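Local coordinates for galactofuranose-binding protein YtfQ (PDB 2VK2) that binds alpha- and beta-galactofuranose in the periplasm and serves as the solute-binding component of the ABC transporter that imports this sugar, at residues F7-S12 and A18-V23; A61-P66 and G253-A258; S141-R146 and Y196-D201. One frame throughout, in Å; residues are numbered along the deposited sequence.

The three contacts sample both lobes of this two-lobed sugar-binding protein. Interactions 1 and 2 belong to the lobe built on the parallel sheet, their centres about 12 Å apart; their strands 4-9 and 61-64 lie side by side there, with Ser8 N 2.8 Å from Phe63 O. Interaction 3 belongs to the other lobe, its centre about 17 Å from that of interaction 1 and about 22 Å from that of interaction 2. Along the chain interaction 1 closes first; interaction 2 then spans from 61-66 to 253-258, and both segments of interaction 3 fall between. The chain thus returns to its first lobe after building much of the second, with galactofuranose held between them.

Interaction 1 (F7-S12 and A18-V23); sequences FSQVGS and AAETNV
Gln9 meets Glu20 and Thr21 through its amide nitrogen NE2, which gives one hydrogen to each of these consecutive helix residues. With CG anti to the backbone N (chi1 -179°) and the chain bent at the next bond, the amide leaves strand 4-9 for helix 15-31. NE2 meets Glu20 OE1 at 2.9 Å in an almost straight bond lying in the amide plane; the carboxylate receives it on its anti side, tilted from its own plane. The second hydrogen goes to Thr21 OG1, also 2.9 Å from NE2. Nearby, Phe7 turns its ring edge to the carboxylate, CZ standing 4.2 Å from Glu20 OE1 with the two planes 85° apart, while Gln9 CB rides over the rim of one face of the Phe7 ring. A leucine in place of Gln9 would probably leave Glu20 OE1 and Thr21 OG1 without their shared donor. The amide oxygen OE1 accepts from Val10 N and from Arg17, a galactofuranose-binding residue that also forms a salt bridge with Glu20. With two acceptors at NE2 and two donors at OE1, the amide should resist flipping, and Arg17 ties this buried polar network to the sugar site.

Interaction 2 (A61-P66 and G253-A258); sequences AIFIAP and GPAFDA
Segments 61-66 and 253-258 come nearest at Phe63 and Ala255, whose CA atoms lie 8.0 Å apart, a separation bridged by side chains with no hydrogen bond between the segments. Phe63 spans most of it. Its CG lies anti to the carbonyl carbon (chi1 -72°), and the ring reaches from the strand to the helix with its far end, CE2 and CZ, leading. Ala255 points its methyl over one face of that ring: CB is 3.6 Å from Phe63 CZ and 4.0 Å from the ring centroid, close enough to the ring normal to count as a CH-pi contact. Phe256, the next residue on the helix, leaves the backbone in another direction but brings its ring back toward the strand, where Phe63 CE2 sits over the rim of its face, 3.5 Å from Phe256 CE1. The two rings meet obliquely, with centroids 5.0 Å apart and planes at 46°. The junction is apolar and buried, part of the sheet-helix core of one lobe of the periplasmic-binding-protein fold. Around it, Phe63 also packs on Val5 and Phe7 of strand 4-9 and meets the ring of Phe87 from strand 86-89. Ala255 touches Leu89 of that same strand, and Phe256 lies against Ala28 and Arg31 of helix 15-31, so helix 252-265 packs at once on the parallel sheet and on its neighbouring helix.

Interaction 3 (S141-R146 and Y196-D201); sequences SVAIDR and YAHNDD. With GZL (beta-D-galactofuranose), chain B.
Arg146 and His198 meet at the galactofuranose pocket in a lobe of the periplasmic-binding-protein fold, where helix 141-153 faces the loop that follows strand 194-197. Arg146 CB lies over the centre of the His198 ring, 4.0 Å from its centroid and only 7° off the normal, a CH-pi contact. From there the chain runs extended through CG to NE. On the way CD passes His198 O at 3.5 Å, and NE forms a salt bridge with Glu112 from helix 109-124. Val142 CB lies over one face of the guanidinium, while the sugar sits at its edge: NH1, 2.8 Å from His198 O, donates to GZL O3 at 2.9 Å, and NH2 adds a weak bond to the same oxygen. The imidazole beneath Arg146 CB is itself placed, its NE2 bonded to Glu133 and its ND1 3.8 Å from Ala143 CB, consistent with a second-shell role in positioning Arg146. Asn199, the N-cap of helix 200-212, holds the neighbouring sugar hydroxyl through a nearly straight bond from ND2 to GZL O2. At the opposite end of Arg146 from the sugar, Tyr196 OH donates to its backbone O at 2.8 Å, the hydroxyl standing 55° out of the carbonyl plane.

Interaction 1 (F7-S12 and A18-V23)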
loop_
_atom_site.group_PDB
_atom_site.type_symbol
_atom_site.label_atom_id
_atom_site.label_comp_id
_atom_site.label_asym_id
_atom_site.label_seq_id
_atom_site.Cartn_x
_atom_site.Cartn_y
_atom_site.Cartn_z
ATOM N N PHE A 7 9.211 15.600 3.594
ATOM C CA PHE A 7 8.418 14.379 3.451
ATOM C C PHE A 7 8.991 13.310 4.368
ATOM O O PHE A 7 10.119 12.853 4.174
ATOM C CB PHE A 7 8.437 13.937 1.980
ATOM C CG PHE A 7 7.726 12.626 1.684
ATOM C CD1 PHE A 7 6.722 12.110 2.503
ATOM C CD2 PHE A 7 8.049 11.929 0.523
ATOM C CE1 PHE A 7 6.086 10.909 2.180
ATOM C CE2 PHE A 7 7.415 10.739 0.198
ATOM C CZ PHE A 7 6.432 10.228 1.026
ATOM N N SER A 8 8.218 12.946 5.391
ATOM C CA SER A 8 8.541 11.807 6.236
ATOM C C SER A 8 7.997 10.548 5.570
ATOM O O SER A 8 6.795 10.280 5.605
ATOM C CB SER A 8 7.952 11.962 7.638
ATOM O OG SER A 8 8.217 10.802 8.407
ATOM N N GLN A 9 8.909 9.799 4.956
ATOM C CA GLN A 9 8.607 8.578 4.224
ATOM C C GLN A 9 8.791 7.383 5.165
ATOM O O GLN A 9 9.639 7.417 6.060
ATOM C CB GLN A 9 9.550 8.507 3.005
ATOM C CG GLN A 9 9.415 7.310 2.061
ATOM C CD GLN A 9 8.010 7.116 1.528
ATOM O OE1 GLN A 9 7.078 6.905 2.295
ATOM N NE2 GLN A 9 7.856 7.151 0.205
ATOM N N VAL A 10 7.983 6.341 4.976
ATOM C CA VAL A 10 8.016 5.157 5.843
ATOM C C VAL A 10 9.357 4.443 5.738
ATOM O O VAL A 10 9.945 4.035 6.742
ATOM C CB VAL A 10 6.895 4.154 5.467
ATOM C CG1 VAL A 10 7.018 2.862 6.276
ATOM C CG2 VAL A 10 5.525 4.780 5.653
ATOM N N GLY A 11 9.826 4.299 4.505
ATOM C CA GLY A 11 11.028 3.539 4.199
ATOM C C GLY A 11 10.989 3.108 2.748
ATOM O O GLY A 11 10.473 3.830 1.901
ATOM N N SER A 12 11.528 1.927 2.467
ATOM C CA SER A 12 11.571 1.388 1.107
ATOM C C SER A 12 11.262 -0.105 1.135
ATOM O O SER A 12 11.951 -0.908 0.502
ATOM C CB SER A 12 12.948 1.643 0.488
ATOM O OG SER A 12 13.966 1.065 1.283
ATOM N N ALA A 18 9.150 2.517 -3.252
ATOM C CA ALA A 18 10.302 3.039 -3.981
ATOM C C ALA A 18 9.843 3.904 -5.155
ATOM O O ALA A 18 10.403 4.973 -5.400
ATOM C CB ALA A 18 11.192 1.904 -4.469
ATOM N N ALA A 19 8.821 3.445 -5.871
ATOM C CA ALA A 19 8.237 4.217 -6.964
ATOM C C ALA A 19 7.570 5.497 -6.457
ATOM O O ALA A 19 7.692 6.546 -7.084
ATOM C CB ALA A 19 7.240 3.372 -7.749
ATOM N N GLU A 20 6.866 5.413 -5.329
ATOM C CA GLU A 20 6.242 6.600 -4.740
ATOM C C GLU A 20 7.289 7.670 -4.426
ATOM O O GLU A 20 7.070 8.853 -4.685
ATOM C CB GLU A 20 5.472 6.244 -3.466
ATOM C CG GLU A 20 4.671 7.407 -2.889
ATOM C CD GLU A 20 4.266 7.195 -1.445
ATOM O OE1 GLU A 20 5.079 6.667 -0.660
ATOM O OE2 GLU A 20 3.123 7.568 -1.103
ATOM N N THR A 21 8.415 7.245 -3.865
ATOM C CA THR A 21 9.530 8.144 -3.582
ATOM C C THR A 21 10.086 8.765 -4.868
ATOM O O THR A 21 10.301 9.975 -4.933
ATOM C CB THR A 21 10.638 7.407 -2.806
ATOM O OG1 THR A 21 10.153 7.073 -1.497
ATOM C CG2 THR A 21 11.888 8.268 -2.672
ATOM N N ASN A 22 10.303 7.941 -5.890
ATOM C CA ASN A 22 10.785 8.433 -7.185
ATOM C C ASN A 22 9.849 9.482 -7.774
ATOM O O ASN A 22 10.290 10.527 -8.253
ATOM C CB ASN A 22 10.925 7.281 -8.187
ATOM C CG ASN A 22 12.083 6.351 -7.870
ATOM O OD1 ASN A 22 13.020 6.714 -7.161
ATOM N ND2 ASN A 22 12.023 5.138 -8.409
ATOM N N VAL A 23 8.551 9.196 -7.733
ATOM C CA VAL A 23 7.547 10.098 -8.284
ATOM C C VAL A 23 7.415 11.381 -7.453
ATOM O O VAL A 23 7.199 12.462 -8.005
ATOM C CB VAL A 23 6.183 9.396 -8.420
ATOM C CG1 VAL A 23 5.103 10.380 -8.854
ATOM C CG2 VAL A 23 6.294 8.244 -9.415
HETATM O O HOH W 1 11.536 5.090 -0.286
#

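Interaction 2 (A61-P66 and G253-A258)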
loop_
_atom_site.group_PDB
_atom_site.type_symbol
_atom_site.label_atom_id
_atom_site.label_comp_id
_atom_site.label_asym_id
_atom_site.label_seq_id
_atom_site.Cartn_x
_atom_site.Cartn_y
_atom_site.Cartn_z
ATOM N N ALA A 61 5.768 23.080 4.211
ATOM C CA ALA A 61 4.749 22.055 4.359
ATOM C C ALA A 61 5.422 20.752 4.714
ATOM O O ALA A 61 6.598 20.554 4.413
ATOM C CB ALA A 61 3.949 21.909 3.077
ATOM N N ILE A 62 4.670 19.878 5.372
ATOM C CA ILE A 62 5.152 18.554 5.738
ATOM C C ILE A 62 4.228 17.505 5.136
ATOM O O ILE A 62 3.009 17.604 5.253
ATOM C CB ILE A 62 5.248 18.397 7.272
ATOM C CG1 ILE A 62 6.359 19.307 7.804
ATOM C CG2 ILE A 62 5.527 16.944 7.659
ATOM C CD1 ILE A 62 6.338 19.509 9.304
ATOM N N PHE A 63 4.823 16.531 4.455
ATOM C CA PHE A 63 4.105 15.368 3.948
ATOM C C PHE A 63 4.495 14.201 4.846
ATOM O O PHE A 63 5.666 14.047 5.187
ATOM C CB PHE A 63 4.527 15.035 2.511
ATOM C CG PHE A 63 4.035 15.998 1.448
ATOM C CD1 PHE A 63 3.364 17.181 1.747
ATOM C CD2 PHE A 63 4.295 15.710 0.113
ATOM C CE1 PHE A 63 2.941 18.030 0.727
ATOM C CE2 PHE A 63 3.884 16.556 -0.896
ATOM C CZ PHE A 63 3.207 17.714 -0.594
ATOM N N ILE A 64 3.525 13.381 5.236
ATOM C CA ILE A 64 3.810 12.199 6.042
ATOM C C ILE A 64 3.083 11.018 5.433
ATOM O O ILE A 64 1.899 11.119 5.138
ATOM C CB ILE A 64 3.308 12.338 7.499
ATOM C CG1 ILE A 64 3.892 13.579 8.182
ATOM C CG2 ILE A 64 3.653 11.087 8.308
ATOM C CD1 ILE A 64 3.210 13.905 9.500
ATOM N N ALA A 65 3.796 9.913 5.239
ATOM C CA ALA A 65 3.165 8.622 4.977
ATOM C C ALA A 65 3.167 7.894 6.317
ATOM O O ALA A 65 4.192 7.355 6.717
ATOM C CB ALA A 65 3.946 7.847 3.926
ATOM N N PRO A 66 2.039 7.939 7.051
ATOM C CA PRO A 66 2.069 7.467 8.440
ATOM C C PRO A 66 2.136 5.946 8.548
ATOM O O PRO A 66 1.214 5.262 8.119
ATOM C CB PRO A 66 0.749 7.997 9.016
ATOM C CG PRO A 66 -0.157 8.090 7.852
ATOM C CD PRO A 66 0.706 8.441 6.670
ATOM N N GLY A 253 1.799 13.968 -6.127
ATOM C CA GLY A 253 1.238 14.921 -7.085
ATOM C C GLY A 253 0.010 15.655 -6.576
ATOM O O GLY A 253 0.002 16.886 -6.508
ATOM N N PRO A 254 -1.055 14.911 -6.233
ATOM C CA PRO A 254 -2.243 15.546 -5.654
ATOM C C PRO A 254 -1.973 16.343 -4.369
ATOM O O PRO A 254 -2.645 17.345 -4.121
ATOM C CB PRO A 254 -3.180 14.362 -5.387
ATOM C CG PRO A 254 -2.736 13.309 -6.338
ATOM C CD PRO A 254 -1.251 13.463 -6.421
ATOM N N ALA A 255 -1.001 15.918 -3.565
ATOM C CA ALA A 255 -0.626 16.673 -2.368
ATOM C C ALA A 255 0.031 18.000 -2.744
ATOM O O ALA A 255 -0.296 19.041 -2.170
ATOM C CB ALA A 255 0.290 15.852 -1.480
ATOM N N PHE A 256 0.943 17.966 -3.714
ATOM C CA PHE A 256 1.547 19.197 -4.234
ATOM C C PHE A 256 0.493 20.115 -4.858
ATOM O O PHE A 256 0.551 21.328 -4.672
ATOM C CB PHE A 256 2.629 18.902 -5.280
ATOM C CG PHE A 256 3.909 18.331 -4.716
ATOM C CD1 PHE A 256 4.575 18.952 -3.664
ATOM C CD2 PHE A 256 4.474 17.191 -5.276
ATOM C CE1 PHE A 256 5.759 18.428 -3.163
ATOM C CE2 PHE A 256 5.657 16.662 -4.783
ATOM C CZ PHE A 256 6.300 17.282 -3.722
ATOM N N ASP A 257 -0.457 19.543 -5.598
ATOM C CA ASP A 257 -1.558 20.325 -6.180
ATOM C C ASP A 257 -2.303 21.100 -5.096
ATOM O O ASP A 257 -2.533 22.302 -5.225
ATOM C CB ASP A 257 -2.562 19.425 -6.916
ATOM C CG ASP A 257 -2.025 18.872 -8.222
ATOM O OD1 ASP A 257 -1.123 19.490 -8.816
ATOM O OD2 ASP A 257 -2.527 17.817 -8.661
ATOM N N ALA A 258 -2.680 20.395 -4.034
ATOM C CA ALA A 258 -3.404 20.995 -2.913
ATOM C C ALA A 258 -2.563 22.048 -2.196
ATOM O O ALA A 258 -3.068 23.114 -1.838
ATOM C CB ALA A 258 -3.846 19.916 -1.935
#

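Interaction 3 (S141-R146 and Y196-D201)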
loop_
_atom_site.group_PDB
_atom_site.type_symbol
_atom_site.label_atom_id
_atom_site.label_comp_id
_atom_site.label_asym_id
_atom_site.label_seq_id
_atom_site.Cartn_x
_atom_site.Cartn_y
_atom_site.Cartn_z
ATOM N N SER A 141 -3.080 1.629 8.485
ATOM C CA SER A 141 -4.484 1.773 8.105
ATOM C C SER A 141 -4.805 0.894 6.904
ATOM O O SER A 141 -5.867 0.279 6.839
ATOM C CB SER A 141 -4.829 3.230 7.784
ATOM O OG SER A 141 -4.225 3.656 6.569
ATOM N N VAL A 142 -3.867 0.833 5.963
ATOM C CA VAL A 142 -4.057 0.091 4.723
ATOM C C VAL A 142 -4.164 -1.417 4.957
ATOM O O VAL A 142 -4.895 -2.096 4.241
ATOM C CB VAL A 142 -2.945 0.418 3.692
ATOM C CG1 VAL A 142 -3.038 1.878 3.265
ATOM C CG2 VAL A 142 -1.566 0.103 4.246
ATOM N N ALA A 143 -3.450 -1.939 5.953
ATOM C CA ALA A 143 -3.545 -3.359 6.303
ATOM C C ALA A 143 -4.897 -3.660 6.947
ATOM O O ALA A 143 -5.562 -4.632 6.594
ATOM C CB ALA A 143 -2.408 -3.758 7.230
ATOM N N ILE A 144 -5.305 -2.807 7.880
ATOM C CA ILE A 144 -6.604 -2.936 8.531
ATOM C C ILE A 144 -7.726 -2.905 7.491
ATOM O O ILE A 144 -8.631 -3.743 7.514
ATOM C CB ILE A 144 -6.803 -1.810 9.571
ATOM C CG1 ILE A 144 -5.826 -1.988 10.739
ATOM C CG2 ILE A 144 -8.237 -1.793 10.080
ATOM C CD1 ILE A 144 -5.654 -0.741 11.593
ATOM N N ASP A 145 -7.650 -1.951 6.567
ATOM C CA ASP A 145 -8.700 -1.754 5.573
ATOM C C ASP A 145 -8.722 -2.842 4.502
ATOM O O ASP A 145 -9.791 -3.295 4.105
ATOM C CB ASP A 145 -8.575 -0.372 4.921
ATOM C CG ASP A 145 -8.932 0.763 5.868
ATOM O OD1 ASP A 145 -9.453 0.500 6.975
ATOM O OD2 ASP A 145 -8.693 1.924 5.484
ATOM N N ARG A 146 -7.549 -3.264 4.036
ATOM C CA ARG A 146 -7.475 -4.343 3.047
ATOM C C ARG A 146 -7.948 -5.672 3.626
ATOM O O ARG A 146 -8.562 -6.469 2.924
ATOM C CB ARG A 146 -6.064 -4.469 2.476
ATOM C CG ARG A 146 -5.751 -3.361 1.507
ATOM C CD ARG A 146 -4.295 -3.295 1.154
ATOM N NE ARG A 146 -4.055 -2.176 0.253
ATOM C CZ ARG A 146 -2.850 -1.717 -0.061
ATOM N NH1 ARG A 146 -1.766 -2.279 0.454
ATOM N NH2 ARG A 146 -2.735 -0.679 -0.881
ATOM N N TYR A 196 -3.859 -14.468 -0.304
ATOM C CA TYR A 196 -4.250 -13.070 -0.402
ATOM C C TYR A 196 -3.178 -12.269 0.308
ATOM O O TYR A 196 -2.991 -12.419 1.515
ATOM C CB TYR A 196 -5.611 -12.838 0.268
ATOM C CG TYR A 196 -5.992 -11.377 0.416
ATOM C CD1 TYR A 196 -5.885 -10.495 -0.657
ATOM C CD2 TYR A 196 -6.466 -10.876 1.628
ATOM C CE1 TYR A 196 -6.227 -9.160 -0.529
ATOM C CE2 TYR A 196 -6.816 -9.537 1.764
ATOM C CZ TYR A 196 -6.697 -8.687 0.679
ATOM O OH TYR A 196 -7.038 -7.356 0.781
ATOM N N ALA A 197 -2.462 -11.431 -0.434
ATOM C CA ALA A 197 -1.422 -10.603 0.159
ATOM C C ALA A 197 -1.816 -9.142 0.047
ATOM O O ALA A 197 -2.261 -8.685 -1.006
ATOM C CB ALA A 197 -0.091 -10.852 -0.518
ATOM N N HIS A 198 -1.638 -8.398 1.134
ATOM C CA HIS A 198 -2.004 -6.982 1.151
ATOM C C HIS A 198 -1.146 -6.126 0.225
ATOM O O HIS A 198 -1.542 -5.020 -0.114
ATOM C CB HIS A 198 -1.957 -6.431 2.572
ATOM C CG HIS A 198 -3.019 -6.987 3.461
ATOM N ND1 HIS A 198 -3.226 -6.517 4.738
ATOM C CD2 HIS A 198 -3.943 -7.956 3.258
ATOM C CE1 HIS A 198 -4.218 -7.189 5.292
ATOM N NE2 HIS A 198 -4.677 -8.063 4.414
ATOM N N ASN A 199 0.015 -6.630 -0.189
ATOM C CA ASN A 199 0.712 -6.046 -1.330
ATOM C C ASN A 199 1.310 -7.103 -2.247
ATOM O O ASN A 199 1.484 -8.258 -1.855
ATOM C CB ASN A 199 1.738 -4.965 -0.917
ATOM C CG ASN A 199 3.050 -5.523 -0.369
ATOM O OD1 ASN A 199 3.165 -6.691 -0.022
ATOM N ND2 ASN A 199 4.045 -4.648 -0.257
ATOM N N ASP A 200 1.591 -6.693 -3.481
ATOM C CA ASP A 200 2.197 -7.575 -4.479
ATOM C C ASP A 200 3.516 -8.169 -4.005
ATOM O O ASP A 200 3.771 -9.349 -4.217
ATOM C CB ASP A 200 2.487 -6.826 -5.786
ATOM C CG ASP A 200 1.237 -6.427 -6.555
ATOM O OD1 ASP A 200 0.155 -7.041 -6.407
ATOM O OD2 ASP A 200 1.365 -5.482 -7.348
ATOM N N ASP A 201 4.364 -7.348 -3.387
ATOM C CA ASP A 201 5.698 -7.803 -2.983
ATOM C C ASP A 201 5.638 -9.031 -2.080
ATOM O O ASP A 201 6.369 -9.993 -2.299
ATOM C CB ASP A 201 6.494 -6.680 -2.305
ATOM C CG ASP A 201 7.132 -5.725 -3.303
ATOM O OD1 ASP A 201 6.536 -5.474 -4.369
ATOM O OD2 ASP A 201 8.235 -5.220 -3.014
HETATM C C6 GZL B . -0.267 1.798 0.123
HETATM C C5 GZL B . 0.584 1.486 1.121
HETATM C C4 GZL B . 1.406 0.212 1.166
HETATM C C3 GZL B . 1.596 -0.642 -0.058
HETATM C C2 GZL B . 2.871 -0.988 -0.180
HETATM O O6 GZL B . -0.984 2.925 0.143
HETATM O O5 GZL B . 0.658 2.290 2.187
HETATM O O4 GZL B . 2.751 0.505 1.568
HETATM O O3 GZL B . 0.588 -1.044 -0.824
HETATM C C1 GZL B . 3.691 -0.308 0.857
HETATM O O2 GZL B . 3.431 -1.792 -1.084
HETATM O O1 GZL B . 4.300 -1.240 1.745
#